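Local structure of outer surface protein (Borrelia burgdorferi, 5IZT) at residues D215-L220 / S268-L273; H280-E285 / S368-I373; L291-S296 / D341-W346. The protein is an outer surface protein of unestablished role, an all-helical member of the Borrelia PFam54_60 family with a CRASP-1-type domain. One frame throughout, in Å; residues are numbered along the deposited sequence.

Contact 1: residues D215-L220 / S268-L273. Unlike the reference sequence in segment 268-273: Thr272 (reference Ala).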
loop_
_atom_site.group_PDB
_atom_site.type_symbol
_atom_site.label_atom_id
_atom_site.label_comp_id
_atom_site.label_asym_id
_atom_site.label_seq_id
_atom_site.Cartn_x
_atom_site.Cartn_y
_atom_site.Cartn_z
ATOM N N ASP A 215 -19.053 -8.282 -2.403
ATOM C CA ASP A 215 -19.943 -8.798 -1.377
ATOM C C ASP A 215 -19.193 -9.314 -0.159
ATOM O O ASP A 215 -19.761 -10.090 0.616
ATOM C CB ASP A 215 -20.844 -9.903 -1.939
ATOM C CG ASP A 215 -21.755 -9.412 -3.044
ATOM O OD1 ASP A 215 -22.102 -8.216 -3.045
ATOM O OD2 ASP A 215 -22.164 -10.235 -3.887
ATOM N N SER A 216 -17.928 -8.910 0.022
ATOM C CA SER A 216 -17.203 -9.272 1.236
ATOM C C SER A 216 -16.360 -8.103 1.733
ATOM O O SER A 216 -16.901 -7.211 2.390
ATOM C CB SER A 216 -16.357 -10.549 1.037
ATOM O OG SER A 216 -15.259 -10.399 0.161
ATOM N N ALA A 217 -15.052 -8.077 1.438
ATOM C CA ALA A 217 -14.169 -7.107 2.088
ATOM C C ALA A 217 -14.581 -5.661 1.804
ATOM O O ALA A 217 -14.544 -4.806 2.696
ATOM C CB ALA A 217 -12.721 -7.343 1.659
ATOM N N PHE A 218 -14.908 -5.344 0.554
ATOM C CA PHE A 218 -15.259 -3.963 0.247
ATOM C C PHE A 218 -16.631 -3.596 0.787
ATOM O O PHE A 218 -16.913 -2.419 0.999
ATOM C CB PHE A 218 -15.205 -3.731 -1.264
ATOM C CG PHE A 218 -13.820 -3.860 -1.848
ATOM C CD1 PHE A 218 -12.706 -3.464 -1.108
ATOM C CD2 PHE A 218 -13.627 -4.361 -3.133
ATOM C CE1 PHE A 218 -11.414 -3.565 -1.651
ATOM C CE2 PHE A 218 -12.348 -4.465 -3.685
ATOM C CZ PHE A 218 -11.233 -4.056 -2.939
ATOM N N GLU A 219 -17.508 -4.572 0.992
ATOM C CA GLU A 219 -18.803 -4.251 1.583
ATOM C C GLU A 219 -18.664 -3.783 3.028
ATOM O O GLU A 219 -19.517 -3.030 3.522
ATOM C CB GLU A 219 -19.733 -5.465 1.504
ATOM C CG GLU A 219 -21.195 -5.130 1.777
ATOM C CD GLU A 219 -22.129 -6.241 1.350
ATOM O OE1 GLU A 219 -21.732 -7.414 1.470
ATOM O OE2 GLU A 219 -23.252 -5.942 0.886
ATOM N N LEU A 220 -17.604 -4.202 3.712
ATOM C CA LEU A 220 -17.446 -3.962 5.141
ATOM C C LEU A 220 -16.852 -2.598 5.466
ATOM O O LEU A 220 -16.691 -2.276 6.648
ATOM C CB LEU A 220 -16.564 -5.059 5.759
ATOM C CG LEU A 220 -17.234 -6.434 5.752
ATOM C CD1 LEU A 220 -16.200 -7.473 6.174
ATOM C CD2 LEU A 220 -18.412 -6.401 6.706
ATOM N N SER A 268 -10.789 -14.208 -2.899
ATOM C CA SER A 268 -11.429 -15.485 -2.585
ATOM C C SER A 268 -11.231 -15.863 -1.127
ATOM O O SER A 268 -12.116 -16.471 -0.517
ATOM C CB SER A 268 -10.896 -16.597 -3.485
ATOM O OG SER A 268 -11.303 -16.400 -4.826
ATOM N N ILE A 269 -10.078 -15.516 -0.552
ATOM C CA ILE A 269 -9.863 -15.785 0.866
ATOM C C ILE A 269 -10.747 -14.883 1.718
ATOM O O ILE A 269 -11.347 -15.341 2.700
ATOM C CB ILE A 269 -8.373 -15.626 1.215
ATOM C CG1 ILE A 269 -7.543 -16.673 0.462
ATOM C CG2 ILE A 269 -8.157 -15.736 2.720
ATOM C CD1 ILE A 269 -6.048 -16.306 0.350
ATOM N N MET A 270 -10.878 -13.602 1.342
ATOM C CA MET A 270 -11.801 -12.720 2.060
ATOM C C MET A 270 -13.220 -13.258 1.992
ATOM O O MET A 270 -13.946 -13.251 2.997
ATOM C CB MET A 270 -11.761 -11.298 1.503
ATOM C CG MET A 270 -10.407 -10.581 1.607
ATOM S SD MET A 270 -9.695 -10.566 3.269
ATOM C CE MET A 270 -8.532 -11.930 3.167
ATOM N N GLU A 271 -13.630 -13.733 0.819
ATOM C CA GLU A 271 -14.968 -14.287 0.671
ATOM C C GLU A 271 -15.174 -15.460 1.616
ATOM O O GLU A 271 -16.197 -15.537 2.298
ATOM C CB GLU A 271 -15.209 -14.743 -0.774
ATOM C CG GLU A 271 -16.606 -15.376 -0.948
ATOM C CD GLU A 271 -16.880 -15.761 -2.392
ATOM O OE1 GLU A 271 -16.122 -16.586 -2.940
ATOM O OE2 GLU A 271 -17.818 -15.201 -2.987
ATOM N N THR A 272 -14.186 -16.359 1.702
ATOM C CA THR A 272 -14.267 -17.472 2.645
ATOM C C THR A 272 -14.401 -16.974 4.078
ATOM O O THR A 272 -15.251 -17.458 4.842
ATOM C CB THR A 272 -13.038 -18.375 2.504
ATOM O OG1 THR A 272 -13.057 -19.009 1.215
ATOM C CG2 THR A 272 -13.035 -19.450 3.598
ATOM N N LEU A 273 -13.549 -16.021 4.473
ATOM C CA LEU A 273 -13.636 -15.460 5.824
ATOM C C LEU A 273 -14.999 -14.843 6.094
ATOM O O LEU A 273 -15.503 -14.892 7.222
ATOM C CB LEU A 273 -12.551 -14.400 6.027
ATOM C CG LEU A 273 -11.102 -14.879 6.094
ATOM C CD1 LEU A 273 -10.203 -13.662 6.175
ATOM C CD2 LEU A 273 -10.916 -15.779 7.315
#
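Chi1 of 68° sets Ser216 OG between its own backbone N and carbonyl carbon, and this brings the hydroxyl oxygen up to Met270 CB and Glu271 N. Met270 answers with CG beside its backbone N (chi1 -62°), which sets CB and CG against the loop, while bends at chi2 and chi3 carry the sulfur and CE away from it. Ser216 lies alongside the helix rather than bonding to it: OG is 3.9 Å from Met270 CB and 3.8 Å from Glu271 N, and its CB sits 4.0 Å from Glu271 CA. The polar end of the serine is satisfied within its own loop, where OG bonds to Lys212 O. Next along the chain, the methyl of Ala217 makes the apolar part of the contact, with CB 4.0 Å from Met270 CG. Small side chains let the backbones come close, Ser216 CA lying 5.5 Å from Glu271 CA. Of the touching residues, Glu271 is the exposed one; the other three are buried. The methyl of Ala217 also touches Ile283 of helix 280-316, and Ser216 touches Tyr274. This is loop-on-helix packing: part of the long connection between helices 179-197 and 243-255 lies against helix 260-274 of an all-helical domain.

Contact 2: residues H280-E285 / S368-I373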
loop_
_atom_site.group_PDB
_atom_site.type_symbol
_atom_site.label_atom_id
_atom_site.label_comp_id
_atom_site.label_asym_id
_atom_site.label_seq_id
_atom_site.Cartn_x
_atom_site.Cartn_y
_atom_site.Cartn_z
ATOM N N HIS A 280 -15.689 -10.747 10.463
ATOM C CA HIS A 280 -15.768 -9.496 9.711
ATOM C C HIS A 280 -14.807 -8.432 10.248
ATOM O O HIS A 280 -14.239 -7.670 9.460
ATOM C CB HIS A 280 -17.215 -8.995 9.705
ATOM C CG HIS A 280 -18.123 -9.854 8.882
ATOM N ND1 HIS A 280 -19.468 -9.593 8.713
ATOM C CD2 HIS A 280 -17.863 -10.984 8.176
ATOM C CE1 HIS A 280 -19.998 -10.523 7.936
ATOM N NE2 HIS A 280 -19.047 -11.384 7.604
ATOM N N SER A 281 -14.571 -8.376 11.562
ATOM C CA SER A 281 -13.622 -7.384 12.072
ATOM C C SER A 281 -12.209 -7.673 11.584
ATOM O O SER A 281 -11.434 -6.745 11.319
ATOM C CB SER A 281 -13.667 -7.335 13.600
ATOM O OG SER A 281 -14.970 -6.996 14.059
ATOM N N LEU A 282 -11.850 -8.956 11.466
ATOM C CA LEU A 282 -10.541 -9.312 10.936
ATOM C C LEU A 282 -10.400 -8.859 9.489
ATOM O O LEU A 282 -9.372 -8.303 9.096
ATOM C CB LEU A 282 -10.327 -10.823 11.034
ATOM C CG LEU A 282 -9.139 -11.381 10.236
ATOM C CD1 LEU A 282 -7.807 -10.836 10.740
ATOM C CD2 LEU A 282 -9.135 -12.930 10.224
ATOM N N ILE A 283 -11.426 -9.106 8.679
ATOM C CA ILE A 283 -11.402 -8.685 7.282
ATOM C C ILE A 283 -11.215 -7.176 7.184
ATOM O O ILE A 283 -10.422 -6.689 6.361
ATOM C CB ILE A 283 -12.695 -9.135 6.568
ATOM C CG1 ILE A 283 -12.802 -10.652 6.521
ATOM C CG2 ILE A 283 -12.735 -8.599 5.133
ATOM C CD1 ILE A 283 -14.201 -11.135 5.976
ATOM N N ARG A 284 -11.938 -6.415 8.015
ATOM C CA ARG A 284 -11.761 -4.963 8.048
ATOM C C ARG A 284 -10.311 -4.587 8.356
ATOM O O ARG A 284 -9.709 -3.768 7.650
ATOM C CB ARG A 284 -12.700 -4.328 9.083
ATOM C CG ARG A 284 -14.174 -4.292 8.677
ATOM C CD ARG A 284 -15.049 -3.535 9.680
ATOM N NE ARG A 284 -16.439 -3.510 9.220
ATOM C CZ ARG A 284 -17.438 -4.168 9.804
ATOM N NH1 ARG A 284 -17.213 -4.897 10.890
ATOM N NH2 ARG A 284 -18.667 -4.079 9.312
ATOM N N GLU A 285 -9.743 -5.153 9.431
ATOM C CA GLU A 285 -8.362 -4.828 9.794
ATOM C C GLU A 285 -7.391 -5.181 8.667
ATOM O O GLU A 285 -6.440 -4.433 8.413
ATOM C CB GLU A 285 -7.940 -5.540 11.081
ATOM C CG GLU A 285 -8.699 -5.147 12.354
ATOM C CD GLU A 285 -8.046 -5.725 13.624
ATOM O OE1 GLU A 285 -8.271 -6.908 13.952
ATOM O OE2 GLU A 285 -7.265 -4.992 14.279
ATOM N N SER A 368 -11.225 -21.581 11.388
ATOM C CA SER A 368 -9.824 -21.966 11.535
ATOM C C SER A 368 -8.931 -21.060 10.712
ATOM O O SER A 368 -7.841 -20.680 11.154
ATOM C CB SER A 368 -9.623 -23.421 11.112
ATOM O OG SER A 368 -10.514 -24.283 11.787
ATOM N N LEU A 369 -9.375 -20.716 9.501
ATOM C CA LEU A 369 -8.621 -19.797 8.657
ATOM C C LEU A 369 -8.476 -18.426 9.309
ATOM O O LEU A 369 -7.398 -17.819 9.254
ATOM C CB LEU A 369 -9.307 -19.679 7.299
ATOM C CG LEU A 369 -8.677 -18.776 6.251
ATOM C CD1 LEU A 369 -7.312 -19.311 5.855
ATOM C CD2 LEU A 369 -9.607 -18.691 5.046
ATOM N N ALA A 370 -9.548 -17.913 9.930
ATOM C CA ALA A 370 -9.456 -16.601 10.567
ATOM C C ALA A 370 -8.448 -16.615 11.704
ATOM O O ALA A 370 -7.647 -15.692 11.847
ATOM C CB ALA A 370 -10.824 -16.148 11.077
ATOM N N GLU A 371 -8.496 -17.646 12.546
ATOM C CA GLU A 371 -7.544 -17.751 13.648
ATOM C C GLU A 371 -6.115 -17.841 13.134
ATOM O O GLU A 371 -5.207 -17.189 13.665
ATOM C CB GLU A 371 -7.886 -18.977 14.502
ATOM C CG GLU A 371 -6.937 -19.243 15.667
ATOM C CD GLU A 371 -7.359 -18.552 16.952
ATOM O OE1 GLU A 371 -8.085 -17.539 16.881
ATOM O OE2 GLU A 371 -6.961 -19.028 18.036
ATOM N N TYR A 372 -5.893 -18.672 12.118
ATOM C CA TYR A 372 -4.554 -18.841 11.551
ATOM C C TYR A 372 -4.005 -17.519 11.028
ATOM O O TYR A 372 -2.856 -17.147 11.315
ATOM C CB TYR A 372 -4.606 -19.871 10.421
ATOM C CG TYR A 372 -3.261 -20.159 9.793
ATOM C CD1 TYR A 372 -2.407 -21.097 10.370
ATOM C CD2 TYR A 372 -2.826 -19.481 8.664
ATOM C CE1 TYR A 372 -1.168 -21.374 9.817
ATOM C CE2 TYR A 372 -1.579 -19.741 8.111
ATOM C CZ TYR A 372 -0.764 -20.695 8.699
ATOM O OH TYR A 372 0.468 -20.978 8.175
ATOM N N ILE A 373 -4.821 -16.790 10.264
ATOM C CA ILE A 373 -4.395 -15.518 9.684
ATOM C C ILE A 373 -4.142 -14.489 10.773
ATOM O O ILE A 373 -3.158 -13.739 10.735
ATOM C CB ILE A 373 -5.463 -15.036 8.679
ATOM C CG1 ILE A 373 -5.441 -15.929 7.438
ATOM C CG2 ILE A 373 -5.263 -13.551 8.337
ATOM C CD1 ILE A 373 -6.645 -15.748 6.513
#
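Leu282 reaches across to helix 366-395 with one methyl, and that methyl carries the whole contact. CD2 lies 3.5 Å from Ala370 O and 3.7 Å from Ala370 CB, with Ala370 CA equally near, so it rests on the backbone as much as on the alanine side chain. The same methyl also approaches Ile373, Leu282 CD2 to Ile373 CG2 being 4.4 Å, a looser touch. Ala370 and Ile373 are three residues apart, so they come round on neighbouring turns of their helix and both face the leucine methyl. The packing is wholly apolar apart from the carbonyl oxygen of Ala370, and all three residues are buried.

The first torsion carries the leucine side chain across: CG stands opposite the backbone N (chi1 167°), which extends it from helix 280-316 toward its neighbour. With only a methyl on Ala370, CD2 comes close to its CA and O. The backbones themselves stay well apart, and Leu282 CA lies 7.4 Å from Ala370 CA. One step further out, Leu282 also packs on Leu378, farther along helix 366-395. Glu285, a turn beyond the leucine, bonds through OE2 to Gln382 NE2, a polar link between the same two helices.

The contact lies where the first turns of helices 280-316 and 366-395 come together in the helical bundle. Helix 260-274 borders it, while helix 322-359 covers a further side through Leu353, against which Ile373 packs.

Contact 3: residues L291-S296 / D341-W346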
loop_
_atom_site.group_PDB
_atom_site.type_symbol
_atom_site.label_atom_id
_atom_site.label_comp_id
_atom_site.label_asym_id
_atom_site.label_seq_id
_atom_site.Cartn_x
_atom_site.Cartn_y
_atom_site.Cartn_z
ATOM N N LEU A 291 -4.946 -0.871 2.421
ATOM C CA LEU A 291 -5.291 0.449 1.895
ATOM C C LEU A 291 -4.428 1.538 2.523
ATOM O O LEU A 291 -3.936 2.440 1.832
ATOM C CB LEU A 291 -6.763 0.736 2.164
ATOM C CG LEU A 291 -7.765 -0.040 1.321
ATOM C CD1 LEU A 291 -9.166 0.294 1.803
ATOM C CD2 LEU A 291 -7.605 0.338 -0.158
ATOM N N GLY A 292 -4.278 1.506 3.843
ATOM C CA GLY A 292 -3.473 2.531 4.496
ATOM C C GLY A 292 -2.016 2.487 4.073
ATOM O O GLY A 292 -1.359 3.526 3.972
ATOM N N THR A 293 -1.488 1.286 3.829
ATOM C CA THR A 293 -0.120 1.164 3.346
ATOM C C THR A 293 0.047 1.869 2.005
ATOM O O THR A 293 1.001 2.633 1.803
ATOM C CB THR A 293 0.258 -0.306 3.211
ATOM O OG1 THR A 293 0.295 -0.906 4.496
ATOM C CG2 THR A 293 1.635 -0.475 2.546
ATOM N N GLN A 294 -0.851 1.593 1.064
ATOM C CA GLN A 294 -0.700 2.181 -0.264
ATOM C C GLN A 294 -0.969 3.681 -0.230
ATOM O O GLN A 294 -0.295 4.456 -0.920
ATOM C CB GLN A 294 -1.632 1.486 -1.261
ATOM C CG GLN A 294 -1.446 1.954 -2.717
ATOM C CD GLN A 294 -0.106 1.540 -3.298
ATOM O OE1 GLN A 294 0.535 0.618 -2.801
ATOM N NE2 GLN A 294 0.323 2.225 -4.357
ATOM N N ILE A 295 -1.947 4.115 0.571
ATOM C CA ILE A 295 -2.277 5.532 0.602
ATOM C C ILE A 295 -1.098 6.323 1.150
ATOM O O ILE A 295 -0.688 7.339 0.572
ATOM C CB ILE A 295 -3.547 5.767 1.433
ATOM C CG1 ILE A 295 -4.766 5.195 0.680
ATOM C CG2 ILE A 295 -3.694 7.260 1.734
ATOM C CD1 ILE A 295 -6.052 5.119 1.518
ATOM N N SER A 296 -0.539 5.872 2.277
ATOM C CA SER A 296 0.614 6.572 2.851
ATOM C C SER A 296 1.808 6.531 1.916
ATOM O O SER A 296 2.559 7.507 1.825
ATOM C CB SER A 296 1.006 5.969 4.197
ATOM O OG SER A 296 0.053 6.270 5.209
ATOM N N ASP A 341 10.527 -0.604 1.276
ATOM C CA ASP A 341 10.760 -1.879 1.941
ATOM C C ASP A 341 9.546 -2.323 2.748
ATOM O O ASP A 341 9.221 -3.521 2.793
ATOM C CB ASP A 341 11.976 -1.760 2.852
ATOM C CG ASP A 341 12.174 -2.989 3.711
ATOM O OD1 ASP A 341 12.528 -4.048 3.154
ATOM O OD2 ASP A 341 11.971 -2.898 4.938
ATOM N N LYS A 342 8.873 -1.383 3.413
ATOM C CA LYS A 342 7.729 -1.772 4.233
ATOM C C LYS A 342 6.481 -1.998 3.393
ATOM O O LYS A 342 5.666 -2.866 3.739
ATOM C CB LYS A 342 7.483 -0.736 5.328
ATOM C CG LYS A 342 8.620 -0.654 6.329
ATOM C CD LYS A 342 8.779 -1.969 7.078
ATOM C CE LYS A 342 9.928 -1.926 8.084
ATOM N NZ LYS A 342 9.964 -3.207 8.869
ATOM N N ARG A 343 6.330 -1.290 2.268
ATOM C CA ARG A 343 5.247 -1.652 1.360
ATOM C C ARG A 343 5.478 -3.052 0.806
ATOM O O ARG A 343 4.541 -3.858 0.721
ATOM C CB ARG A 343 5.108 -0.630 0.223
ATOM C CG ARG A 343 4.037 -1.008 -0.817
ATOM C CD ARG A 343 3.891 0.014 -1.944
ATOM N NE ARG A 343 3.083 -0.488 -3.066
ATOM C CZ ARG A 343 3.556 -1.257 -4.041
ATOM N NH1 ARG A 343 4.838 -1.628 -4.039
ATOM N NH2 ARG A 343 2.752 -1.664 -5.018
ATOM N N LYS A 344 6.730 -3.367 0.444
ATOM C CA LYS A 344 7.057 -4.718 -0.010
ATOM C C LYS A 344 6.797 -5.752 1.083
ATOM O O LYS A 344 6.381 -6.881 0.793
ATOM C CB LYS A 344 8.517 -4.786 -0.468
ATOM N N GLU A 345 7.055 -5.394 2.347
ATOM C CA GLU A 345 6.798 -6.335 3.438
ATOM C C GLU A 345 5.318 -6.696 3.548
ATOM O O GLU A 345 4.979 -7.864 3.795
ATOM C CB GLU A 345 7.323 -5.777 4.761
ATOM C CG GLU A 345 7.172 -6.718 5.949
ATOM C CD GLU A 345 7.870 -8.057 5.759
ATOM O OE1 GLU A 345 8.782 -8.147 4.908
ATOM O OE2 GLU A 345 7.511 -9.018 6.478
ATOM N N TRP A 346 4.419 -5.713 3.393
ATOM C CA TRP A 346 2.989 -6.026 3.381
ATOM C C TRP A 346 2.668 -7.012 2.269
ATOM O O TRP A 346 1.958 -8.003 2.479
ATOM C CB TRP A 346 2.148 -4.749 3.214
ATOM C CG TRP A 346 0.691 -4.967 3.484
ATOM C CD1 TRP A 346 0.021 -4.672 4.634
ATOM C CD2 TRP A 346 -0.276 -5.567 2.602
ATOM N NE1 TRP A 346 -1.305 -5.036 4.520
ATOM C CE2 TRP A 346 -1.506 -5.589 3.284
ATOM C CE3 TRP A 346 -0.220 -6.062 1.290
ATOM C CZ2 TRP A 346 -2.671 -6.107 2.713
ATOM C CZ3 TRP A 346 -1.382 -6.577 0.721
ATOM C CH2 TRP A 346 -2.581 -6.590 1.429
#
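Arg343 sends its side chain from helix 322-359 across Thr293 to the amide of Gln294. Its CB and CG both pass the methyl of Thr293, CG lying 4.2 Å from Thr293 CG2, and the same methyl is 4.0 Å from Arg343 CA. CG leaves opposite the backbone N and the chain stays extended as far as NE, which brings CD to 3.5 Å from Gln294 OE1. At NE comes the hydrogen bond: the N-H of Arg343 NE donates to Gln294 OE1 over 2.8 Å, nearly straight at 162°. The oxygen sits at the edge of the guanidinium, in its plane, and accepts the bond on a lone pair in its own carbonyl plane, yet the amide and guanidinium planes stand 72° apart. Past NE, NH2 turns to other partners, with a salt bridge to Asp257 OD1 and a bond to Ala254 O, and the group makes a cation-pi contact with Phe297. Gln294 NE2 is held by Glu298, so both ends of the amide are engaged.

A turn along from Arg343, the indole of Trp346 meets Thr293 obliquely, Trp346 CD1 being 3.8 Å from Thr293 OG1. Both residues find a polar partner in Ser289: Thr293 OG1 bonds to its O, Trp346 NE1 to its OG.

This is antiparallel helix packing in a bundle, at 156° with axes 10.2 Å apart, and 341-346 falls in a predicted coiled coil. Helix 366-395 flanks the pair through Arg385 and Met381, and helix 243-255 through Leu255, which touches both Gln294 and Trp346.

In the fold
Contacts 1 and 2 form one continuous patch near one end of the elongated bundle, their centres 10 Å apart. Ile283 and Leu273 join them: Leu273 CB lies 3.7 Å from Ile283 CD1, and Leu273 CD2 is 3.6 Å from Ala370 N. A probable hydrogen bond, Arg284 NE to Leu220 O at 2.9 Å, also ties the loop of contact 1 to helix 280-316. That helix continues to contact 3, which lies about 3 Å from the centre of the chain in space; its centre is about 20 Å from that of contact 1 and about 19 Å from that of contact 2. Contact 3 touches neither, but helix 280-316 packs against helix 322-359 there and against helix 366-395 at contact 2.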